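Local coordinates for protein D-alanine--D-alanine ligase (Acinetobacter baumannii ACICU, PDB 5D8D) that joins two D-alanine molecules into D-alanyl-D-alanine at the cost of ATP, a step of peptidoglycan synthesis for the cell wall, at residues A[14-25]-A[43-51]; A[52-63]-A[76-87]. One frame throughout, in Å; residues are numbered along the deposited sequence.

Contact 1 of 2, residues A[14-25]-A[43-51]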
loop_
_atom_site.group_PDB
_atom_site.type_symbol
_atom_site.label_atom_id
_atom_site.label_comp_id
_atom_site.label_asym_id
_atom_site.label_seq_id
_atom_site.Cartn_x
_atom_site.Cartn_y
_atom_site.Cartn_z
ATOM N N LEU A 14 13.120 10.661 13.177
ATOM C CA LEU A 14 14.338 9.827 13.228
ATOM C C LEU A 14 14.281 8.765 14.335
ATOM O O LEU A 14 13.575 8.917 15.320
ATOM C CB LEU A 14 15.569 10.716 13.442
ATOM C CG LEU A 14 15.991 11.127 14.879
ATOM C CD1 LEU A 14 17.274 11.939 14.886
ATOM C CD2 LEU A 14 14.933 11.938 15.567
ATOM N N GLY A 15 15.058 7.697 14.177
ATOM C CA GLY A 15 15.084 6.575 15.139
ATOM C C GLY A 15 13.960 5.593 14.890
ATOM O O GLY A 15 14.001 4.801 13.976
ATOM N N GLY A 16 12.933 5.665 15.716
ATOM C CA GLY A 16 11.729 4.899 15.516
ATOM C C GLY A 16 11.862 3.538 16.126
ATOM O O GLY A 16 12.730 3.312 16.954
ATOM N N LYS A 17 11.002 2.631 15.670
ATOM C CA LYS A 17 10.803 1.324 16.303
ATOM C C LYS A 17 11.350 0.131 15.504
ATOM O O LYS A 17 11.209 -0.994 15.950
ATOM C CB LYS A 17 9.308 1.113 16.573
ATOM C CG LYS A 17 8.420 0.939 15.328
ATOM C CD LYS A 17 6.969 0.838 15.748
ATOM C CE LYS A 17 6.010 1.067 14.583
ATOM N NZ LYS A 17 4.639 1.182 15.153
ATOM N N SER A 18 11.958 0.365 14.342
ATOM C CA SER A 18 12.404 -0.718 13.480
ATOM C C SER A 18 13.810 -1.305 13.801
ATOM O O SER A 18 14.582 -0.782 14.599
ATOM C CB SER A 18 12.348 -0.271 12.032
ATOM O OG SER A 18 13.442 0.524 11.683
ATOM N N ALA A 19 14.114 -2.411 13.141
ATOM C CA ALA A 19 15.460 -2.999 13.143
ATOM C C ALA A 19 16.546 -1.988 12.733
ATOM O O ALA A 19 17.672 -2.070 13.219
ATOM C CB ALA A 19 15.503 -4.207 12.206
ATOM N N GLU A 20 16.169 -1.033 11.880
ATOM C CA GLU A 20 17.066 -0.018 11.332
ATOM C C GLU A 20 17.085 1.300 12.167
ATOM O O GLU A 20 17.523 2.326 11.695
ATOM C CB GLU A 20 16.640 0.275 9.897
ATOM C CG GLU A 20 16.645 -0.952 8.966
ATOM C CD GLU A 20 15.465 -1.934 9.145
ATOM O OE1 GLU A 20 15.539 -3.078 8.617
ATOM O OE2 GLU A 20 14.463 -1.580 9.824
ATOM N N ARG A 21 16.609 1.272 13.403
ATOM C CA ARG A 21 16.647 2.444 14.259
ATOM C C ARG A 21 18.010 3.134 14.309
ATOM O O ARG A 21 18.080 4.383 14.180
ATOM C CB ARG A 21 16.216 2.055 15.687
ATOM C CG ARG A 21 16.453 3.094 16.744
ATOM C CD ARG A 21 15.881 2.680 18.087
ATOM N NE ARG A 21 16.184 3.732 19.045
ATOM C CZ ARG A 21 15.517 4.883 19.166
ATOM N NH1 ARG A 21 14.430 5.161 18.428
ATOM N NH2 ARG A 21 15.947 5.769 20.041
ATOM N N ALA A 22 19.082 2.352 14.507
ATOM C CA ALA A 22 20.443 2.933 14.641
ATOM C C ALA A 22 20.860 3.698 13.384
ATOM O O ALA A 22 21.353 4.819 13.489
ATOM C CB ALA A 22 21.477 1.877 14.980
ATOM N N VAL A 23 20.593 3.121 12.212
ATOM C CA VAL A 23 20.854 3.788 10.955
ATOM C C VAL A 23 20.011 5.074 10.872
ATOM O O VAL A 23 20.509 6.131 10.423
ATOM C CB VAL A 23 20.604 2.844 9.733
ATOM C CG1 VAL A 23 20.859 3.577 8.444
ATOM C CG2 VAL A 23 21.538 1.633 9.779
ATOM N N SER A 24 18.768 4.995 11.338
ATOM C CA SER A 24 17.843 6.145 11.307
ATOM C C SER A 24 18.343 7.288 12.201
ATOM O O SER A 24 18.364 8.441 11.763
ATOM C CB SER A 24 16.436 5.714 11.732
ATOM O OG SER A 24 15.500 6.766 11.619
ATOM N N LEU A 25 18.788 6.969 13.423
ATOM C CA LEU A 25 19.465 7.979 14.286
ATOM C C LEU A 25 20.623 8.645 13.530
ATOM O O LEU A 25 20.768 9.855 13.596
ATOM C CB LEU A 25 20.018 7.377 15.571
ATOM C CG LEU A 25 18.969 6.716 16.458
ATOM C CD1 LEU A 25 19.658 5.940 17.546
ATOM C CD2 LEU A 25 18.014 7.744 17.024
ATOM N N GLU A 43 14.048 20.318 14.479
ATOM C CA GLU A 43 14.152 19.636 15.781
ATOM C C GLU A 43 14.012 18.150 15.554
ATOM O O GLU A 43 13.153 17.691 14.816
ATOM C CB GLU A 43 13.077 20.112 16.768
ATOM C CG GLU A 43 12.979 21.630 16.908
ATOM C CD GLU A 43 11.897 22.124 17.893
ATOM O OE1 GLU A 43 10.953 21.364 18.206
ATOM O OE2 GLU A 43 11.988 23.297 18.356
ATOM N N ALA A 44 14.867 17.381 16.176
ATOM C CA ALA A 44 14.653 15.948 16.228
ATOM C C ALA A 44 13.271 15.544 16.843
ATOM O O ALA A 44 12.789 16.133 17.810
ATOM C CB ALA A 44 15.798 15.316 17.018
ATOM N N PHE A 45 12.624 14.545 16.251
ATOM C CA PHE A 45 11.380 14.003 16.774
ATOM C C PHE A 45 11.516 12.527 16.620
ATOM O O PHE A 45 11.501 12.021 15.491
ATOM C CB PHE A 45 10.202 14.501 15.936
ATOM C CG PHE A 45 8.863 14.269 16.561
ATOM C CD1 PHE A 45 8.393 12.994 16.806
ATOM C CD2 PHE A 45 8.050 15.331 16.858
ATOM C CE1 PHE A 45 7.161 12.784 17.370
ATOM C CE2 PHE A 45 6.818 15.128 17.420
ATOM C CZ PHE A 45 6.368 13.855 17.667
ATOM N N ASP A 46 11.618 11.838 17.748
ATOM C CA ASP A 46 11.775 10.412 17.753
ATOM C C ASP A 46 10.471 9.786 18.172
ATOM O O ASP A 46 10.169 9.781 19.375
ATOM C CB ASP A 46 12.908 9.970 18.695
ATOM C CG ASP A 46 13.242 8.505 18.531
ATOM O OD1 ASP A 46 12.455 7.758 17.876
ATOM O OD2 ASP A 46 14.298 8.087 19.030
ATOM N N PRO A 47 9.711 9.200 17.205
ATOM C CA PRO A 47 8.369 8.710 17.551
ATOM C C PRO A 47 8.332 7.497 18.447
ATOM O O PRO A 47 7.253 7.140 18.920
ATOM C CB PRO A 47 7.729 8.425 16.196
ATOM C CG PRO A 47 8.882 8.137 15.308
ATOM C CD PRO A 47 10.002 9.012 15.775
ATOM N N GLN A 48 9.472 6.861 18.680
ATOM C CA GLN A 48 9.575 5.875 19.750
ATOM C C GLN A 48 9.391 6.520 21.140
ATOM O O GLN A 48 8.798 5.905 21.997
ATOM C CB GLN A 48 10.916 5.125 19.707
ATOM C CG GLN A 48 10.984 3.900 20.639
ATOM C CD GLN A 48 12.405 3.358 20.835
ATOM O OE1 GLN A 48 13.185 3.854 21.687
ATOM N NE2 GLN A 48 12.746 2.317 20.057
ATOM N N ASP A 49 9.919 7.723 21.360
ATOM C CA ASP A 49 9.892 8.376 22.671
ATOM C C ASP A 49 8.777 9.409 22.834
ATOM O O ASP A 49 8.250 9.586 23.931
ATOM C CB ASP A 49 11.234 9.076 22.970
ATOM C CG ASP A 49 12.484 8.123 22.901
ATOM O OD1 ASP A 49 12.400 6.863 23.005
ATOM O OD2 ASP A 49 13.583 8.693 22.735
ATOM N N ARG A 50 8.452 10.104 21.754
ATOM C CA ARG A 50 7.454 11.191 21.731
ATOM C C ARG A 50 6.249 10.715 20.967
ATOM O O ARG A 50 6.392 10.284 19.809
ATOM C CB ARG A 50 7.993 12.412 20.944
ATOM C CG ARG A 50 8.324 13.641 21.752
ATOM C CD ARG A 50 7.490 14.882 21.427
ATOM N NE ARG A 50 8.246 15.816 20.604
ATOM C CZ ARG A 50 7.951 17.103 20.426
ATOM N NH1 ARG A 50 6.882 17.669 20.977
ATOM N NH2 ARG A 50 8.741 17.844 19.655
ATOM N N SER A 51 5.066 10.858 21.575
ATOM C CA SER A 51 3.828 10.537 20.909
ATOM C C SER A 51 3.782 11.229 19.570
ATOM O O SER A 51 4.011 12.413 19.510
ATOM C CB SER A 51 2.651 10.997 21.727
ATOM O OG SER A 51 1.441 10.635 21.096
#
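The guanidinium of Arg21 lies between Leu25 on one face and Gln48 on the other. Gln48 OE1 sits 3.5 Å above the guanidinium plane, over its centre. The amide is turned only 19° from that plane, so the two groups stack. Leu25 CD2 covers the opposite face, offset toward the rim. The carboxylate of Asp46 meets the edge, nearly coplanar with the guanidinium. This is an end-on salt bridge in which both terminal nitrogens grip one oxygen: Arg21 NH1 and NH2 each lie 3.0 Å from Asp46 OD2, on its syn lone pair. Arg21 NH1 also donates to Gly16 O at 2.9 Å, in the carbonyl plane. Arg21 leaves its helix with CG turned away from the main-chain N (chi1 169°) and runs out extended to NE, reaching the loop after strand 41-45.

Asp46 OD1 holds the backbone. Gly16 N reaches it at 3.0 Å, and Gln48 N at 3.2 Å from the opposite face of the carboxylate. The second bond closes an Asx turn. The carboxylate is thus fixed through both oxygens, and the arginine probably stabilises its negative charge. Next to it, Leu14 N donates to Phe45 O at 3.1 Å. Leu14 CD2 packs on Ala44 CB at 3.8 Å. Gly15 N is hydrogen-bonded to Ser24 OG, whose hydroxyl also pairs with Val64 O.

Lys17 also makes a cation-pi contact with Trp81 of the second subunit, and Pro47 packs on the same tryptophan. The glycine-containing loop from strand 9-13 into helix 21-37, pinned to the end of strand 41-45, is characteristic of a Rossmann-like beta-alpha-beta unit, here in the N-terminal domain of the ligase.

Contact 2 of 2, residues A[52-63]-A[76-87]; sequences VTELVNYDRAFI and QGVLEWLNIPYT
Leu79 reaches from its helix into the apolar centre with both methyls. Its CD1 meets Ile63 CD1 tip to tip at 3.6 Å. Its CD2 lies 3.8 Å from Leu55 CD1 and also touches Ala61 CB. Leu55 CD1 leans on Val78 CG2 as well, the two side chains crossing at about a right angle. Val78 CG2 in turn packs on Val52 CB. With CG1 anti to the carbonyl carbon (chi1 -60°), Ile63 sends CD1 against Tyr86 CD1, 3.6 Å away. Ile84 fills the other end, its CG2 resting on Arg60 CA at 3.6 Å.

Strand 60-63 and helix 76-81 run nearly antiparallel, at 171°, with their axes 10.5 Å apart. The helix packs against strand 60-63 of the parallel sheet of the N-terminal domain. A Schellman motif at Asn83, with positive phi, follows the helix. Residues 85-87 then come alongside the strand in parallel, completing a beta-alpha-beta crossover.

There the backbones bridge once, at Ala61 and Tyr86. Ala61 N donates to Pro85 O at 3.1 Å, and Thr87 N returns a weak bond to Ala61 O. Thr87 OG1 takes the next strand amide, Ile63 N, at 2.8 Å and almost straight (175°). Thr87 CG2 lies over one face of the Phe62 ring, toward its rim. Pro85 CG lies over the Arg60 guanidinium, which is hydrogen-bonded to Thr303 OG1 and Phe7 O. Tyr86 OH is hydrogen-bonded to Glu80 OE2.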
loop_
_atom_site.group_PDB
_atom_site.type_symbol
_atom_site.label_atom_id
_atom_site.label_comp_id
_atom_site.label_asym_id
_atom_site.label_seq_id
_atom_site.Cartn_x
_atom_site.Cartn_y
_atom_site.Cartn_z
ATOM N N VAL A 52 3.477 10.489 18.503
ATOM C CA VAL A 52 3.201 11.108 17.179
ATOM C C VAL A 52 2.099 12.181 17.131
ATOM O O VAL A 52 2.070 12.992 16.225
ATOM C CB VAL A 52 2.859 10.075 16.108
ATOM C CG1 VAL A 52 4.003 9.096 15.958
ATOM C CG2 VAL A 52 1.567 9.337 16.424
ATOM N N THR A 53 1.205 12.211 18.104
ATOM C CA THR A 53 0.228 13.323 18.210
ATOM C C THR A 53 0.851 14.683 18.400
ATOM O O THR A 53 0.265 15.678 18.027
ATOM C CB THR A 53 -0.806 13.100 19.334
ATOM O OG1 THR A 53 -0.151 12.976 20.612
ATOM C CG2 THR A 53 -1.626 11.844 19.006
ATOM N N GLU A 54 2.061 14.707 18.944
ATOM C CA GLU A 54 2.829 15.955 19.172
ATOM C C GLU A 54 3.455 16.588 17.912
ATOM O O GLU A 54 4.025 17.682 17.969
ATOM C CB GLU A 54 3.875 15.708 20.256
ATOM C CG GLU A 54 3.242 15.237 21.570
ATOM C CD GLU A 54 4.232 15.048 22.714
ATOM O OE1 GLU A 54 5.158 15.875 22.838
ATOM O OE2 GLU A 54 4.069 14.089 23.500
ATOM N N LEU A 55 3.289 15.914 16.777
ATOM C CA LEU A 55 3.637 16.438 15.472
ATOM C C LEU A 55 2.798 17.624 15.087
ATOM O O LEU A 55 3.168 18.384 14.191
ATOM C CB LEU A 55 3.500 15.344 14.380
ATOM C CG LEU A 55 4.647 14.315 14.318
ATOM C CD1 LEU A 55 4.276 13.109 13.469
ATOM C CD2 LEU A 55 5.916 14.936 13.766
ATOM N N VAL A 56 1.671 17.796 15.760
ATOM C CA VAL A 56 0.803 18.946 15.503
ATOM C C VAL A 56 1.505 20.283 15.805
ATOM O O VAL A 56 1.180 21.303 15.209
ATOM C CB VAL A 56 -0.536 18.770 16.271
ATOM C CG1 VAL A 56 -0.392 19.171 17.744
ATOM C CG2 VAL A 56 -1.655 19.522 15.576
ATOM N N ASN A 57 2.527 20.254 16.670
ATOM C CA ASN A 57 3.394 21.422 16.946
ATOM C C ASN A 57 4.358 21.854 15.802
ATOM O O ASN A 57 5.180 22.730 16.012
ATOM C CB ASN A 57 4.218 21.137 18.204
ATOM C CG ASN A 57 3.358 20.909 19.440
ATOM O OD1 ASN A 57 2.602 21.781 19.848
ATOM N ND2 ASN A 57 3.453 19.723 20.022
ATOM N N TYR A 58 4.251 21.261 14.605
ATOM C CA TYR A 58 5.168 21.523 13.507
ATOM C C TYR A 58 4.444 21.870 12.212
ATOM O O TYR A 58 3.334 21.431 11.959
ATOM C CB TYR A 58 6.096 20.309 13.284
ATOM C CG TYR A 58 6.975 20.054 14.474
ATOM C CD1 TYR A 58 8.164 20.748 14.653
ATOM C CD2 TYR A 58 6.579 19.181 15.455
ATOM C CE1 TYR A 58 8.964 20.538 15.773
ATOM C CE2 TYR A 58 7.349 18.975 16.591
ATOM C CZ TYR A 58 8.536 19.652 16.747
ATOM O OH TYR A 58 9.268 19.389 17.869
ATOM N N ASP A 59 5.110 22.670 11.394
ATOM C CA ASP A 59 4.605 23.052 10.098
ATOM C C ASP A 59 4.841 22.019 9.009
ATOM O O ASP A 59 4.147 22.057 7.991
ATOM C CB ASP A 59 5.186 24.395 9.710
ATOM C CG ASP A 59 4.685 25.503 10.603
ATOM O OD1 ASP A 59 3.484 25.823 10.493
ATOM O OD2 ASP A 59 5.461 26.032 11.435
ATOM N N ARG A 60 5.778 21.084 9.218
ATOM C CA ARG A 60 6.096 20.042 8.228
ATOM C C ARG A 60 7.096 19.048 8.802
ATOM O O ARG A 60 7.699 19.315 9.834
ATOM C CB ARG A 60 6.659 20.643 6.904
ATOM C CG ARG A 60 8.082 21.214 6.947
ATOM C CD ARG A 60 8.263 22.609 6.356
ATOM N NE ARG A 60 7.419 22.784 5.199
ATOM C CZ ARG A 60 6.430 23.659 5.053
ATOM N NH1 ARG A 60 6.153 24.584 5.955
ATOM N NH2 ARG A 60 5.729 23.617 3.936
ATOM N N ALA A 61 7.292 17.930 8.098
ATOM C CA ALA A 61 8.151 16.879 8.539
ATOM C C ALA A 61 9.117 16.417 7.450
ATOM O O ALA A 61 8.735 16.268 6.293
ATOM C CB ALA A 61 7.304 15.715 9.012
ATOM N N PHE A 62 10.348 16.126 7.870
ATOM C CA PHE A 62 11.396 15.520 7.020
ATOM C C PHE A 62 11.541 14.107 7.554
ATOM O O PHE A 62 11.971 13.954 8.703
ATOM C CB PHE A 62 12.730 16.292 7.179
ATOM C CG PHE A 62 13.774 15.944 6.168
ATOM C CD1 PHE A 62 14.226 14.654 6.012
ATOM C CD2 PHE A 62 14.348 16.932 5.383
ATOM C CE1 PHE A 62 15.188 14.345 5.059
ATOM C CE2 PHE A 62 15.305 16.623 4.427
ATOM C CZ PHE A 62 15.727 15.332 4.271
ATOM N N ILE A 63 11.186 13.093 6.754
ATOM C CA ILE A 63 11.113 11.706 7.244
ATOM C C ILE A 63 12.394 10.962 6.888
ATOM O O ILE A 63 12.798 10.873 5.732
ATOM C CB ILE A 63 9.935 10.912 6.654
ATOM C CG1 ILE A 63 8.578 11.579 7.000
ATOM C CG2 ILE A 63 9.963 9.471 7.168
ATOM C CD1 ILE A 63 7.391 11.025 6.254
ATOM N N GLN A 76 3.441 8.073 7.437
ATOM C CA GLN A 76 2.796 8.925 6.406
ATOM C C GLN A 76 1.272 8.983 6.657
ATOM O O GLN A 76 0.629 10.004 6.453
ATOM C CB GLN A 76 3.034 8.360 5.020
ATOM C CG GLN A 76 4.474 8.366 4.486
ATOM C CD GLN A 76 5.405 7.397 5.178
ATOM O OE1 GLN A 76 4.977 6.534 5.905
ATOM N NE2 GLN A 76 6.680 7.556 4.972
ATOM N N GLY A 77 0.708 7.865 7.125
ATOM C CA GLY A 77 -0.678 7.808 7.588
ATOM C C GLY A 77 -0.975 8.867 8.630
ATOM O O GLY A 77 -1.933 9.674 8.471
ATOM N N VAL A 78 -0.142 8.911 9.678
ATOM C CA VAL A 78 -0.381 9.908 10.751
ATOM C C VAL A 78 -0.229 11.328 10.236
ATOM O O VAL A 78 -0.998 12.223 10.606
ATOM C CB VAL A 78 0.336 9.687 12.145
ATOM C CG1 VAL A 78 0.820 8.255 12.385
ATOM C CG2 VAL A 78 1.401 10.706 12.431
ATOM N N LEU A 79 0.732 11.525 9.363
ATOM C CA LEU A 79 0.980 12.844 8.862
ATOM C C LEU A 79 -0.176 13.322 7.995
ATOM O O LEU A 79 -0.556 14.482 8.095
ATOM C CB LEU A 79 2.305 12.897 8.105
ATOM C CG LEU A 79 3.519 12.760 9.005
ATOM C CD1 LEU A 79 4.677 12.437 8.123
ATOM C CD2 LEU A 79 3.818 14.038 9.789
ATOM N N GLU A 80 -0.722 12.446 7.153
ATOM C CA GLU A 80 -1.937 12.763 6.381
ATOM C C GLU A 80 -3.108 13.122 7.324
ATOM O O GLU A 80 -3.736 14.166 7.148
ATOM C CB GLU A 80 -2.341 11.591 5.481
ATOM C CG GLU A 80 -1.401 11.272 4.316
ATOM C CD GLU A 80 -1.353 12.358 3.266
ATOM O OE1 GLU A 80 -2.228 13.247 3.291
ATOM O OE2 GLU A 80 -0.420 12.330 2.425
ATOM N N TRP A 81 -3.343 12.276 8.331
ATOM C CA TRP A 81 -4.398 12.461 9.325
ATOM C C TRP A 81 -4.311 13.816 10.023
ATOM O O TRP A 81 -5.294 14.533 10.123
ATOM C CB TRP A 81 -4.326 11.331 10.365
ATOM C CG TRP A 81 -5.495 11.267 11.223
ATOM C CD1 TRP A 81 -5.576 11.691 12.508
ATOM C CD2 TRP A 81 -6.797 10.777 10.879
ATOM N NE1 TRP A 81 -6.836 11.485 13.003
ATOM C CE2 TRP A 81 -7.616 10.942 12.016
ATOM C CE3 TRP A 81 -7.358 10.246 9.716
ATOM C CZ2 TRP A 81 -8.977 10.576 12.027
ATOM C CZ3 TRP A 81 -8.699 9.904 9.721
ATOM C CH2 TRP A 81 -9.490 10.057 10.874
ATOM N N LEU A 82 -3.106 14.188 10.458
ATOM C CA LEU A 82 -2.831 15.530 11.046
ATOM C C LEU A 82 -2.771 16.726 10.026
ATOM O O LEU A 82 -2.644 17.867 10.406
ATOM C CB LEU A 82 -1.508 15.418 11.806
ATOM C CG LEU A 82 -1.462 14.941 13.256
ATOM C CD1 LEU A 82 -2.760 14.513 13.890
ATOM C CD2 LEU A 82 -0.468 13.839 13.399
ATOM N N ASN A 83 -2.830 16.446 8.729
ATOM C CA ASN A 83 -2.693 17.446 7.662
ATOM C C ASN A 83 -1.379 18.214 7.683
ATOM O O ASN A 83 -1.349 19.429 7.465
ATOM C CB ASN A 83 -3.900 18.384 7.572
ATOM C CG ASN A 83 -5.230 17.635 7.602
ATOM O OD1 ASN A 83 -5.967 17.732 8.588
ATOM N ND2 ASN A 83 -5.527 16.857 6.551
ATOM N N ILE A 84 -0.280 17.474 7.882
ATOM C CA ILE A 84 1.064 18.057 7.923
ATOM C C ILE A 84 1.795 17.571 6.690
ATOM O O ILE A 84 1.936 16.364 6.504
ATOM C CB ILE A 84 1.792 17.610 9.190
ATOM C CG1 ILE A 84 1.040 18.131 10.409
ATOM C CG2 ILE A 84 3.231 18.099 9.211
ATOM C CD1 ILE A 84 1.521 17.520 11.670
ATOM N N PRO A 85 2.281 18.500 5.848
ATOM C CA PRO A 85 3.047 18.080 4.673
ATOM C C PRO A 85 4.392 17.479 5.057
ATOM O O PRO A 85 4.956 17.815 6.116
ATOM C CB PRO A 85 3.245 19.370 3.897
ATOM C CG PRO A 85 3.077 20.466 4.897
ATOM C CD PRO A 85 2.337 19.944 6.072
ATOM N N TYR A 86 4.903 16.602 4.207
ATOM C CA TYR A 86 6.081 15.828 4.551
ATOM C C TYR A 86 6.843 15.375 3.301
ATOM O O TYR A 86 6.367 15.519 2.198
ATOM C CB TYR A 86 5.689 14.645 5.458
ATOM C CG TYR A 86 4.746 13.704 4.800
ATOM C CD1 TYR A 86 5.216 12.673 3.960
ATOM C CD2 TYR A 86 3.380 13.840 4.972
ATOM C CE1 TYR A 86 4.355 11.809 3.324
ATOM C CE2 TYR A 86 2.487 12.986 4.313
ATOM C CZ TYR A 86 2.990 11.976 3.498
ATOM O OH TYR A 86 2.125 11.150 2.883
ATOM N N THR A 87 8.052 14.870 3.497
ATOM C CA THR A 87 8.966 14.566 2.399
ATOM C C THR A 87 8.684 13.169 1.850
ATOM O O THR A 87 8.162 12.328 2.543
ATOM C CB THR A 87 10.423 14.618 2.899
ATOM O OG1 THR A 87 10.575 13.803 4.068
ATOM C CG2 THR A 87 10.800 16.015 3.261
#

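From the N terminus, the chain leaves strand 9-13 through the loop of 14-25, runs along helix 21-37 and returns by strand 41-45. Contact 1 closes this excursion, with 17 residues between its segments. Contact 2 opens directly after it, at residue 52, and closes a shorter loop of 12 residues. The two loops follow in series and neither nest nor cross. They tie the two strands that flank strand 9-13, namely 41-45 and 60-63, to the segments around them. Their centres are 15 Å apart. They meet where Glu43 probably hydrogen-bonds to the hydroxyl of Tyr58 and where Phe45 packs against Glu54 and Leu55. Both contacts also touch the second subunit.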